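Myosin IE heavy chain (Dictyostelium discoideum, PDB 1LKX) is a single-headed myosin motor whose actin-activated ATPase drives movement along actin filaments, and which may move membranes relative to actin. Local coordinates at residues Y85-R89 with F168-G172; K150-N154 with E391-N395; N278-A282 with V294-D298. All coordinates share one frame; numbering follows the deposited sequence.

Contact 1 (Y85-R89 with F168-G172)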
ATOM      1  N   TYR A  85     -14.284 -14.445   5.117  1.00 39.07           N
ATOM      2  CA  TYR A  85     -14.101 -15.448   6.156  1.00 38.34           C
ATOM      3  C   TYR A  85     -14.919 -16.686   5.895  1.00 39.92           C
ATOM      4  O   TYR A  85     -14.380 -17.774   5.827  1.00 40.60           O
ATOM      5  CB  TYR A  85     -14.497 -14.879   7.502  1.00 36.14           C
ATOM      6  CG  TYR A  85     -14.202 -15.799   8.646  1.00 34.92           C
ATOM      7  CD1 TYR A  85     -12.927 -16.340   8.812  1.00 36.75           C
ATOM      8  CD2 TYR A  85     -15.184 -16.128   9.570  1.00 32.80           C
ATOM      9  CE1 TYR A  85     -12.642 -17.186   9.871  1.00 35.84           C
ATOM     10  CE2 TYR A  85     -14.914 -16.967  10.624  1.00 32.85           C
ATOM     11  CZ  TYR A  85     -13.644 -17.494  10.766  1.00 35.49           C
ATOM     12  OH  TYR A  85     -13.362 -18.354  11.789  1.00 38.60           O
ATOM     13  N   ARG A  86     -16.227 -16.515   5.765  1.00 42.85           N
ATOM     14  CA  ARG A  86     -17.129 -17.624   5.497  1.00 45.93           C
ATOM     15  C   ARG A  86     -16.647 -18.440   4.288  1.00 46.84           C
ATOM     16  O   ARG A  86     -16.600 -19.672   4.341  1.00 47.19           O
ATOM     17  CB  ARG A  86     -18.540 -17.091   5.236  1.00 49.15           C
ATOM     18  CG  ARG A  86     -19.510 -18.144   4.669  1.00 54.99           C
ATOM     19  CD  ARG A  86     -20.573 -17.525   3.737  1.00 55.63           C
ATOM     20  NE  ARG A  86     -21.534 -16.718   4.481  1.00 57.06           N
ATOM     21  CZ  ARG A  86     -22.025 -15.565   4.051  1.00 57.03           C
ATOM     22  NH1 ARG A  86     -21.639 -15.087   2.873  1.00 56.08           N
ATOM     23  NH2 ARG A  86     -22.894 -14.894   4.802  1.00 57.02           N
ATOM     24  N   SER A  87     -16.298 -17.751   3.202  1.00 47.53           N
ATOM     25  CA  SER A  87     -15.820 -18.419   1.997  1.00 49.28           C
ATOM     26  C   SER A  87     -14.578 -19.236   2.300  1.00 49.86           C
ATOM     27  O   SER A  87     -14.452 -20.366   1.836  1.00 50.85           O
ATOM     28  CB  SER A  87     -15.485 -17.400   0.907  1.00 50.28           C
ATOM     29  OG  SER A  87     -16.636 -16.690   0.497  1.00 53.12           O
ATOM     30  N   MET A  88     -13.650 -18.664   3.064  1.00 50.44           N
ATOM     31  CA  MET A  88     -12.428 -19.383   3.415  1.00 50.66           C
ATOM     32  C   MET A  88     -12.807 -20.661   4.159  1.00 51.13           C
ATOM     33  O   MET A  88     -12.323 -21.745   3.844  1.00 51.10           O
ATOM     34  CB  MET A  88     -11.521 -18.531   4.305  1.00 49.15           C
ATOM     35  CG  MET A  88     -10.290 -19.285   4.782  1.00 47.37           C
ATOM     36  SD  MET A  88      -9.626 -18.631   6.299  1.00 44.96           S
ATOM     37  CE  MET A  88     -11.009 -18.895   7.408  1.00 44.50           C
ATOM     38  N   ARG A  89     -13.679 -20.519   5.147  1.00 51.85           N
ATOM     39  CA  ARG A  89     -14.138 -21.645   5.940  1.00 53.69           C
ATOM     40  C   ARG A  89     -14.782 -22.694   5.062  1.00 55.03           C
ATOM     41  O   ARG A  89     -14.490 -23.881   5.168  1.00 55.74           O
ATOM     42  CB  ARG A  89     -15.160 -21.175   6.964  1.00 53.76           C
ATOM     43  CG  ARG A  89     -14.577 -20.738   8.272  1.00 55.02           C
ATOM     44  CD  ARG A  89     -14.172 -21.939   9.075  1.00 58.07           C
ATOM     45  NE  ARG A  89     -14.384 -21.691  10.494  1.00 61.77           N
ATOM     46  CZ  ARG A  89     -15.572 -21.433  11.035  1.00 64.29           C
ATOM     47  NH1 ARG A  89     -16.665 -21.394  10.272  1.00 65.45           N
ATOM     48  NH2 ARG A  89     -15.671 -21.202  12.340  1.00 65.38           N
ATOM     49  N   PHE A 168      -5.084 -19.042   9.250  1.00 44.66           N
ATOM     50  CA  PHE A 168      -6.066 -19.798  10.020  1.00 44.76           C
ATOM     51  C   PHE A 168      -5.837 -21.275   9.803  1.00 45.51           C
ATOM     52  O   PHE A 168      -5.132 -21.666   8.869  1.00 47.48           O
ATOM     53  CB  PHE A 168      -7.493 -19.498   9.545  1.00 43.71           C
ATOM     54  CG  PHE A 168      -7.848 -18.050   9.561  1.00 42.21           C
ATOM     55  CD1 PHE A 168      -7.354 -17.191   8.588  1.00 40.54           C
ATOM     56  CD2 PHE A 168      -8.671 -17.539  10.557  1.00 40.63           C
ATOM     57  CE1 PHE A 168      -7.678 -15.839   8.607  1.00 40.15           C
ATOM     58  CE2 PHE A 168      -8.997 -16.189  10.580  1.00 40.42           C
ATOM     59  CZ  PHE A 168      -8.499 -15.336   9.604  1.00 39.40           C
ATOM     60  N   ASN A 169      -6.440 -22.094  10.657  1.00 45.39           N
ATOM     61  CA  ASN A 169      -6.362 -23.544  10.510  1.00 45.59           C
ATOM     62  C   ASN A 169      -7.707 -23.986   9.917  1.00 46.11           C
ATOM     63  O   ASN A 169      -8.650 -23.193   9.852  1.00 46.63           O
ATOM     64  CB  ASN A 169      -6.143 -24.219  11.859  1.00 44.64           C
ATOM     65  CG  ASN A 169      -7.210 -23.857  12.871  1.00 44.49           C
ATOM     66  OD1 ASN A 169      -8.254 -23.312  12.523  1.00 44.73           O
ATOM     67  ND2 ASN A 169      -6.957 -24.168  14.132  1.00 43.01           N
ATOM     68  N   ALA A 170      -7.802 -25.239   9.491  1.00 46.63           N
ATOM     69  CA  ALA A 170      -9.040 -25.748   8.901  1.00 47.37           C
ATOM     70  C   ALA A 170     -10.303 -25.436   9.714  1.00 48.34           C
ATOM     71  O   ALA A 170     -11.382 -25.254   9.150  1.00 49.20           O
ATOM     72  CB  ALA A 170      -8.926 -27.240   8.697  1.00 47.81           C
ATOM     73  N   VAL A 171     -10.168 -25.383  11.035  1.00 48.42           N
ATOM     74  CA  VAL A 171     -11.298 -25.103  11.905  1.00 48.83           C
ATOM     75  C   VAL A 171     -11.710 -23.634  11.838  1.00 48.82           C
ATOM     76  O   VAL A 171     -12.826 -23.273  12.226  1.00 50.46           O
ATOM     77  CB  VAL A 171     -10.974 -25.508  13.367  1.00 49.90           C
ATOM     78  CG1 VAL A 171     -11.950 -24.857  14.346  1.00 51.42           C
ATOM     79  CG2 VAL A 171     -11.063 -27.018  13.497  1.00 50.32           C
ATOM     80  N   GLY A 172     -10.817 -22.782  11.350  1.00 47.61           N
ATOM     81  CA  GLY A 172     -11.156 -21.373  11.234  1.00 46.56           C
ATOM     82  C   GLY A 172     -10.655 -20.460  12.334  1.00 45.81           C
ATOM     83  O   GLY A 172     -11.127 -19.333  12.472  1.00 44.39           O
TER
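Arg89 leaves helix 77-91 and bends back over Tyr85 to reach the beta turn Asn169-Gly172. From CB, which only carries the chain off the helix, CG comes to lie 4.2 Å above the plane of the Tyr85 ring, toward its rim. CD then passes 3.7 Å from Val171 O, and NE gives that carbonyl a weak bond of 2.8 Å. The Tyr85 ring turns its edge to Gly172 O, which accepts from the OH and, weakly, from Ser122 OG. A phenylalanine here would probably leave this buried carbonyl poorly paired, with only the weak Ser122 bond among the partners named. Gly172 suits its place because at its backbone angles (phi 99°) a CB would jam against the preceding carbonyl O and run into Arg89 NE. Deeper in, Met88, its CG anti to N (chi1 175°), lays CE over a face of the Phe168 ring (CH-pi, 4.2 Å from the centroid), with SD obliquely beside it as the Met-aromatic contact. Tyr85 CE1 meets Phe168 CE2 at 3.8 Å, the ring planes oblique at 48°. Arg89 thus takes the Val171 carbonyl at the exposed rim and Tyr85 the buried Gly172 carbonyl, while sulfur and rings pack the inner side.

Contact 2 (K150-N154 with E391-N395); sequences KTLRN and EVFQN. With ADP (adenosine-5'-diphosphate), chain G.
Arg153 and Phe393 meet because each sends its CG to the side of its own backbone N, opposite the carbonyl carbon; for Arg153 (chi1 -56°) a further bend at chi2 lays the chain along the ring in the reverse direction. CG of Arg153 rests 3.5 Å from Phe393 CE1, while CD1 of the same ring sits 3.9 Å above one face of the guanidinium, toward its rim. The two planes are inclined by 49°, so they are not stacked. A long flexible arginine can do both jobs asked of it here: its CG packs obliquely against the ring, and its tip reaches past to Val392 O. That carbonyl takes a bond from NH1 at 3.2 Å, in the carbonyl plane, and a weaker one from NE.

Thr151 turns its CB toward Phe393 CZ, while its OG1 accepts from Asn154 N at 3.2 Å in an ST motif that holds the backbone of Asn154. The first torsion of Asn154, with CG anti to its N (chi1 -176°), points the amide at the nucleotide. Its ND2 spans two phosphates, 3.1 Å from ADP O2A and, by a weak bond, 3.1 Å from ADP O2B, and has a weak bond to the vanadate as well. OD1 accepts from Asn156 N, which fixes the amide's rotation.

The loop beginning at Asn154 corresponds to switch 1 and the one ending at Glu391 to switch 2, as in other myosins, and the salt bridge of Glu391 with Arg159 ties them beside this contact. The chemistry implies a division of labour: the neutral Asn154 amide bonds the phosphates alongside Lys107 and P-loop amides, while Arg153 joins the approach to switch 1 to the exit of switch 2 through one backbone carbonyl and one ring.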
ATOM      1  N   LYS A 150       3.344  12.496   7.648  1.00 33.31           N
ATOM      2  CA  LYS A 150       2.357  13.465   7.228  1.00 35.64           C
ATOM      3  C   LYS A 150       2.744  14.144   5.927  1.00 37.00           C
ATOM      4  O   LYS A 150       3.517  15.098   5.922  1.00 37.34           O
ATOM      5  CB  LYS A 150       2.155  14.543   8.288  1.00 36.24           C
ATOM      6  CG  LYS A 150       1.319  15.704   7.763  1.00 37.55           C
ATOM      7  CD  LYS A 150       1.488  16.946   8.615  1.00 40.68           C
ATOM      8  CE  LYS A 150       1.088  18.208   7.854  1.00 40.73           C
ATOM      9  NZ  LYS A 150       1.991  18.443   6.681  1.00 41.77           N
ATOM     10  N   THR A 151       2.204  13.653   4.820  1.00 38.25           N
ATOM     11  CA  THR A 151       2.478  14.261   3.529  1.00 39.20           C
ATOM     12  C   THR A 151       1.445  15.377   3.418  1.00 39.53           C
ATOM     13  O   THR A 151       0.661  15.579   4.347  1.00 39.13           O
ATOM     14  CB  THR A 151       2.302  13.242   2.375  1.00 40.16           C
ATOM     15  OG1 THR A 151       0.905  13.032   2.101  1.00 41.19           O
ATOM     16  CG2 THR A 151       2.943  11.920   2.760  1.00 38.40           C
ATOM     17  N   LEU A 152       1.433  16.100   2.304  1.00 40.24           N
ATOM     18  CA  LEU A 152       0.464  17.178   2.152  1.00 40.94           C
ATOM     19  C   LEU A 152      -0.936  16.655   1.872  1.00 41.43           C
ATOM     20  O   LEU A 152      -1.924  17.329   2.159  1.00 42.66           O
ATOM     21  CB  LEU A 152       0.893  18.143   1.044  1.00 39.48           C
ATOM     22  CG  LEU A 152       2.205  18.881   1.347  1.00 39.80           C
ATOM     23  CD1 LEU A 152       2.503  19.879   0.249  1.00 39.01           C
ATOM     24  CD2 LEU A 152       2.118  19.593   2.687  1.00 39.39           C
ATOM     25  N   ARG A 153      -1.018  15.445   1.329  1.00 41.70           N
ATOM     26  CA  ARG A 153      -2.305  14.840   1.009  1.00 41.26           C
ATOM     27  C   ARG A 153      -2.922  14.144   2.204  1.00 41.16           C
ATOM     28  O   ARG A 153      -4.136  14.153   2.364  1.00 41.28           O
ATOM     29  CB  ARG A 153      -2.146  13.813  -0.105  1.00 39.63           C
ATOM     30  CG  ARG A 153      -1.514  14.373  -1.340  1.00 39.20           C
ATOM     31  CD  ARG A 153      -2.526  15.033  -2.237  1.00 39.41           C
ATOM     32  NE  ARG A 153      -1.885  15.926  -3.195  1.00 37.32           N
ATOM     33  CZ  ARG A 153      -1.441  17.132  -2.878  1.00 37.66           C
ATOM     34  NH1 ARG A 153      -0.861  17.891  -3.789  1.00 36.47           N
ATOM     35  NH2 ARG A 153      -1.599  17.587  -1.642  1.00 39.89           N
ATOM     36  N   ASN A 154      -2.083  13.556   3.048  1.00 41.57           N
ATOM     37  CA  ASN A 154      -2.570  12.807   4.205  1.00 41.87           C
ATOM     38  C   ASN A 154      -1.706  12.944   5.458  1.00 42.16           C
ATOM     39  O   ASN A 154      -0.499  12.751   5.405  1.00 42.20           O
ATOM     40  CB  ASN A 154      -2.671  11.332   3.817  1.00 40.54           C
ATOM     41  CG  ASN A 154      -3.260  10.486   4.904  1.00 38.95           C
ATOM     42  OD1 ASN A 154      -3.479  10.957   6.014  1.00 39.93           O
ATOM     43  ND2 ASN A 154      -3.523   9.222   4.597  1.00 38.19           N
ATOM     44  N   GLU A 391      -0.536   9.310  -5.962  1.00 43.10           N
ATOM     45  CA  GLU A 391      -0.312  10.667  -5.493  1.00 44.46           C
ATOM     46  C   GLU A 391       0.355  11.552  -6.536  1.00 44.52           C
ATOM     47  O   GLU A 391       1.087  11.077  -7.393  1.00 44.76           O
ATOM     48  CB  GLU A 391       0.553  10.654  -4.225  1.00 45.46           C
ATOM     49  CG  GLU A 391       1.884   9.928  -4.370  1.00 46.08           C
ATOM     50  CD  GLU A 391       2.699   9.907  -3.070  1.00 48.16           C
ATOM     51  OE1 GLU A 391       2.110   9.692  -1.986  1.00 47.72           O
ATOM     52  OE2 GLU A 391       3.937  10.092  -3.131  1.00 48.52           O
ATOM     53  N   VAL A 392       0.102  12.851  -6.445  1.00 45.05           N
ATOM     54  CA  VAL A 392       0.675  13.823  -7.362  1.00 45.37           C
ATOM     55  C   VAL A 392       0.997  15.068  -6.548  1.00 46.89           C
ATOM     56  O   VAL A 392       0.115  15.636  -5.912  1.00 47.87           O
ATOM     57  CB  VAL A 392      -0.327  14.198  -8.459  1.00 44.49           C
ATOM     58  CG1 VAL A 392       0.340  15.098  -9.475  1.00 44.72           C
ATOM     59  CG2 VAL A 392      -0.870  12.954  -9.109  1.00 42.74           C
ATOM     60  N   PHE A 393       2.258  15.486  -6.568  1.00 48.58           N
ATOM     61  CA  PHE A 393       2.703  16.660  -5.822  1.00 51.18           C
ATOM     62  C   PHE A 393       3.261  17.743  -6.730  1.00 52.48           C
ATOM     63  O   PHE A 393       3.367  17.555  -7.937  1.00 52.97           O
ATOM     64  CB  PHE A 393       3.785  16.270  -4.820  1.00 53.44           C
ATOM     65  CG  PHE A 393       3.320  15.311  -3.753  1.00 56.21           C
ATOM     66  CD1 PHE A 393       2.341  15.686  -2.827  1.00 57.01           C
ATOM     67  CD2 PHE A 393       3.870  14.038  -3.668  1.00 56.24           C
ATOM     68  CE1 PHE A 393       1.917  14.809  -1.836  1.00 56.92           C
ATOM     69  CE2 PHE A 393       3.455  13.155  -2.684  1.00 57.91           C
ATOM     70  CZ  PHE A 393       2.474  13.540  -1.763  1.00 58.38           C
ATOM     71  N   GLN A 394       3.618  18.881  -6.138  1.00 54.22           N
ATOM     72  CA  GLN A 394       4.179  19.992  -6.893  1.00 55.11           C
ATOM     73  C   GLN A 394       5.338  19.458  -7.696  1.00 54.29           C
ATOM     74  O   GLN A 394       5.463  19.739  -8.883  1.00 54.23           O
ATOM     75  CB  GLN A 394       4.677  21.092  -5.957  1.00 58.88           C
ATOM     76  CG  GLN A 394       3.679  22.208  -5.725  1.00 63.39           C
ATOM     77  CD  GLN A 394       3.217  22.837  -7.030  1.00 66.74           C
ATOM     78  OE1 GLN A 394       4.034  23.226  -7.868  1.00 68.00           O
ATOM     79  NE2 GLN A 394       1.897  22.946  -7.206  1.00 69.23           N
ATOM     80  N   ASN A 395       6.193  18.686  -7.033  1.00 53.73           N
ATOM     81  CA  ASN A 395       7.349  18.081  -7.684  1.00 53.22           C
ATOM     82  C   ASN A 395       7.304  16.582  -7.464  1.00 51.26           C
ATOM     83  O   ASN A 395       7.332  16.123  -6.330  1.00 50.39           O
ATOM     84  CB  ASN A 395       8.658  18.628  -7.110  1.00 54.72           C
ATOM     85  CG  ASN A 395       9.882  17.878  -7.630  1.00 56.47           C
ATOM     86  OD1 ASN A 395      10.351  18.111  -8.746  1.00 58.40           O
ATOM     87  ND2 ASN A 395      10.397  16.962  -6.818  1.00 58.17           N
TER
HETATM   88  PB  ADP G 791      -4.871   5.888   2.859  1.00 29.40           P
HETATM   89  O1B ADP G 791      -4.495   4.564   3.425  1.00 28.43           O
HETATM   90  O2B ADP G 791      -3.796   6.834   2.587  1.00 29.38           O
HETATM   91  O3B ADP G 791      -5.689   5.528   1.610  1.00 28.93           O
HETATM   92  PA  ADP G 791      -6.070   6.445   5.359  1.00 28.12           P
HETATM   93  O1A ADP G 791      -6.756   5.176   5.642  1.00 27.14           O
HETATM   94  O2A ADP G 791      -4.734   6.681   5.969  1.00 28.13           O
HETATM   95  O3A ADP G 791      -5.846   6.670   3.801  1.00 28.50           O
HETATM   96  O5' ADP G 791      -7.093   7.566   5.773  1.00 28.43           O
HETATM   97  C5' ADP G 791      -6.565   8.893   5.846  1.00 31.13           C
HETATM   98  C4' ADP G 791      -7.201   9.520   7.021  1.00 33.68           C
HETATM   99  O4' ADP G 791      -8.555   9.495   6.676  1.00 35.28           O
HETATM  100  C3' ADP G 791      -7.185   8.704   8.253  1.00 33.85           C
HETATM  101  O3' ADP G 791      -5.939   8.511   8.916  1.00 34.89           O
HETATM  102  C2' ADP G 791      -8.344   9.320   8.991  1.00 34.95           C
HETATM  103  O2' ADP G 791      -8.063  10.534   9.640  1.00 37.62           O
HETATM  104  C1' ADP G 791      -9.328   9.374   7.859  1.00 34.93           C
HETATM  105  N9  ADP G 791     -10.175   8.182   7.717  1.00 34.56           N
HETATM  106  C8  ADP G 791     -10.228   7.271   6.694  1.00 32.94           C
HETATM  107  N7  ADP G 791     -11.189   6.414   6.809  1.00 32.36           N
HETATM  108  C5  ADP G 791     -11.815   6.784   7.981  1.00 32.08           C
HETATM  109  C6  ADP G 791     -12.921   6.251   8.636  1.00 30.11           C
HETATM  110  N6  ADP G 791     -13.499   5.172   8.193  1.00 30.03           N
HETATM  111  N1  ADP G 791     -13.339   6.862   9.830  1.00 31.00           N
HETATM  112  C2  ADP G 791     -12.627   7.972  10.321  1.00 31.00           C
HETATM  113  N3  ADP G 791     -11.550   8.535   9.755  1.00 31.12           N
HETATM  114  C4  ADP G 791     -11.202   7.879   8.562  1.00 33.17           C

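Contact 3 (N278-A282 with V294-D298); sequences NITFA and VKVSD
Ala282 and Lys295 form an antiparallel hydrogen-bonded pair, each N donating to the other's carbonyl; Lys295 N reaches Ala282 O at 2.7 Å. Next along, Phe281 and Val296 make a non-hydrogen-bonded pair whose side chains share the opposite face of the sheet from Ala282 and Lys295. On that face Phe281 CE1 approaches Val296 CG2 at 4.1 Å. Phe281 CB also touches Val294 CG1 at 3.6 Å. From the residue before the strand's approach, Ile279 CG2 meets Val296 CG1 at 3.8 Å. Branched aliphatics and a phenylalanine suit these positions, which also meet apolar side chains of the surrounding helices.

The regular bridges end at Phe281 and Val296, and one further backbone bond follows, from Ser297 N to Thr280 O at 2.9 Å. Thr280 then replaces backbone with side chain: with OG1 set between its N and carbonyl carbon (chi1 55°), the hydroxyl accepts from Asp298 N at 2.9 Å. A threonine serves well, offering an acceptor on a short, stiff stem.

That bond positions Asp298, the N-cap of helix 299-309, whose OD2 accepts from Ser301 N. Lys295, on the other face, folds its chain so that NZ bonds Ser317 OG. The hairpin of strands 281-284 and 293-296 therefore lies among three helices: Ile279 and Val296 lean on Leu302 of helix 299-309, Phe281 and Ile279 on Leu320 of helix 313-321, and Phe281 with Val294 on Cys342 at the start of helix 342-372.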
ATOM      1  N   ASN A 278      23.080  16.267  11.565  1.00 54.71           N
ATOM      2  CA  ASN A 278      23.644  17.529  11.996  1.00 56.60           C
ATOM      3  C   ASN A 278      25.129  17.653  11.712  1.00 58.14           C
ATOM      4  O   ASN A 278      25.769  18.621  12.118  1.00 58.36           O
ATOM      5  CB  ASN A 278      23.361  17.738  13.480  1.00 56.45           C
ATOM      6  CG  ASN A 278      21.893  17.974  13.755  1.00 56.67           C
ATOM      7  OD1 ASN A 278      21.493  18.244  14.888  1.00 56.38           O
ATOM      8  ND2 ASN A 278      21.077  17.872  12.715  1.00 58.10           N
ATOM      9  N   ILE A 279      25.685  16.678  11.006  1.00 60.03           N
ATOM     10  CA  ILE A 279      27.099  16.734  10.679  1.00 62.20           C
ATOM     11  C   ILE A 279      27.334  17.704   9.532  1.00 63.97           C
ATOM     12  O   ILE A 279      26.805  17.527   8.439  1.00 64.11           O
ATOM     13  CB  ILE A 279      27.641  15.360  10.270  1.00 61.79           C
ATOM     14  CG1 ILE A 279      27.703  14.440  11.486  1.00 61.40           C
ATOM     15  CG2 ILE A 279      29.009  15.516   9.634  1.00 61.68           C
ATOM     16  CD1 ILE A 279      28.290  13.090  11.181  1.00 60.90           C
ATOM     17  N   THR A 280      28.123  18.735   9.795  1.00 66.01           N
ATOM     18  CA  THR A 280      28.443  19.726   8.784  1.00 68.71           C
ATOM     19  C   THR A 280      29.858  19.468   8.272  1.00 70.31           C
ATOM     20  O   THR A 280      30.647  18.794   8.926  1.00 69.59           O
ATOM     21  CB  THR A 280      28.343  21.155   9.361  1.00 68.93           C
ATOM     22  OG1 THR A 280      29.166  21.266  10.527  1.00 69.67           O
ATOM     23  CG2 THR A 280      26.911  21.474   9.736  1.00 68.74           C
ATOM     24  N   PHE A 281      30.175  20.001   7.100  1.00 73.02           N
ATOM     25  CA  PHE A 281      31.491  19.805   6.515  1.00 75.90           C
ATOM     26  C   PHE A 281      32.216  21.112   6.211  1.00 78.88           C
ATOM     27  O   PHE A 281      31.605  22.107   5.820  1.00 78.86           O
ATOM     28  CB  PHE A 281      31.364  18.972   5.246  1.00 74.39           C
ATOM     29  CG  PHE A 281      30.850  17.588   5.487  1.00 73.79           C
ATOM     30  CD1 PHE A 281      31.616  16.662   6.173  1.00 74.04           C
ATOM     31  CD2 PHE A 281      29.603  17.207   5.020  1.00 74.02           C
ATOM     32  CE1 PHE A 281      31.149  15.370   6.389  1.00 74.11           C
ATOM     33  CE2 PHE A 281      29.127  15.919   5.230  1.00 74.15           C
ATOM     34  CZ  PHE A 281      29.903  14.999   5.917  1.00 73.83           C
ATOM     35  N   ALA A 282      33.530  21.094   6.394  1.00 82.49           N
ATOM     36  CA  ALA A 282      34.351  22.268   6.158  1.00 86.27           C
ATOM     37  C   ALA A 282      35.472  21.996   5.167  1.00 89.06           C
ATOM     38  O   ALA A 282      35.919  20.855   5.004  1.00 89.18           O
ATOM     39  CB  ALA A 282      34.932  22.761   7.472  1.00 86.37           C
ATOM     40  N   VAL A 294      38.106  17.743   2.653  1.00 88.99           N
ATOM     41  CA  VAL A 294      36.978  18.285   3.399  1.00 87.27           C
ATOM     42  C   VAL A 294      36.955  17.634   4.768  1.00 86.22           C
ATOM     43  O   VAL A 294      37.301  16.465   4.902  1.00 86.42           O
ATOM     44  CB  VAL A 294      35.644  17.988   2.700  1.00 86.60           C
ATOM     45  CG1 VAL A 294      34.506  18.539   3.522  1.00 86.62           C
ATOM     46  CG2 VAL A 294      35.639  18.595   1.318  1.00 86.12           C
ATOM     47  N   LYS A 295      36.559  18.382   5.786  1.00 84.93           N
ATOM     48  CA  LYS A 295      36.514  17.818   7.124  1.00 84.80           C
ATOM     49  C   LYS A 295      35.236  18.179   7.872  1.00 84.15           C
ATOM     50  O   LYS A 295      34.546  19.131   7.519  1.00 84.73           O
ATOM     51  CB  LYS A 295      37.743  18.262   7.925  1.00 85.51           C
ATOM     52  CG  LYS A 295      37.797  17.718   9.357  1.00 87.63           C
ATOM     53  CD  LYS A 295      37.442  16.220   9.448  1.00 88.53           C
ATOM     54  CE  LYS A 295      38.391  15.336   8.639  1.00 89.17           C
ATOM     55  NZ  LYS A 295      38.012  13.890   8.708  1.00 88.80           N
ATOM     56  N   VAL A 296      34.925  17.403   8.904  1.00 82.52           N
ATOM     57  CA  VAL A 296      33.736  17.619   9.714  1.00 80.73           C
ATOM     58  C   VAL A 296      33.874  18.852  10.598  1.00 80.14           C
ATOM     59  O   VAL A 296      34.900  19.053  11.239  1.00 79.25           O
ATOM     60  CB  VAL A 296      33.471  16.410  10.614  1.00 80.43           C
ATOM     61  CG1 VAL A 296      32.169  16.605  11.371  1.00 79.46           C
ATOM     62  CG2 VAL A 296      33.439  15.143   9.777  1.00 80.11           C
ATOM     63  N   SER A 297      32.826  19.671  10.630  1.00 79.85           N
ATOM     64  CA  SER A 297      32.819  20.883  11.443  1.00 79.60           C
ATOM     65  C   SER A 297      32.149  20.596  12.775  1.00 79.29           C
ATOM     66  O   SER A 297      32.797  20.598  13.823  1.00 79.85           O
ATOM     67  CB  SER A 297      32.055  22.000  10.736  1.00 79.61           C
ATOM     68  OG  SER A 297      32.569  22.229   9.441  1.00 81.99           O
ATOM     69  N   ASP A 298      30.842  20.355  12.724  1.00 78.33           N
ATOM     70  CA  ASP A 298      30.057  20.053  13.916  1.00 76.95           C
ATOM     71  C   ASP A 298      30.491  18.703  14.456  1.00 75.46           C
ATOM     72  O   ASP A 298      29.719  17.747  14.489  1.00 75.04           O
ATOM     73  CB  ASP A 298      28.568  20.027  13.568  1.00 78.88           C
ATOM     74  CG  ASP A 298      27.685  19.791  14.783  1.00 80.28           C
ATOM     75  OD1 ASP A 298      26.446  19.931  14.659  1.00 80.61           O
ATOM     76  OD2 ASP A 298      28.229  19.464  15.859  1.00 80.80           O
TER

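The three contacts are spread through the motor domain, and contact 2 alone touches the nucleotide, with Asn154 on the ADP phosphates. Strand 161-168 of the central sheet follows its loop 150-154 and ends at Phe168 of contact 1, so the chain runs from the active site to the loop between strands 161-168 and 174-182, at one edge of the sheet; the nearest atoms of these two contacts are about 26 Å apart. Contact 3 is nested in the long loop that contact 2 closes, with nearest atoms about 19 Å from it. Contacts 1 and 3 lie on opposite sides of the chain's centre, their own centres about 59 Å apart, and both lie away from the nucleotide and the actin-binding region.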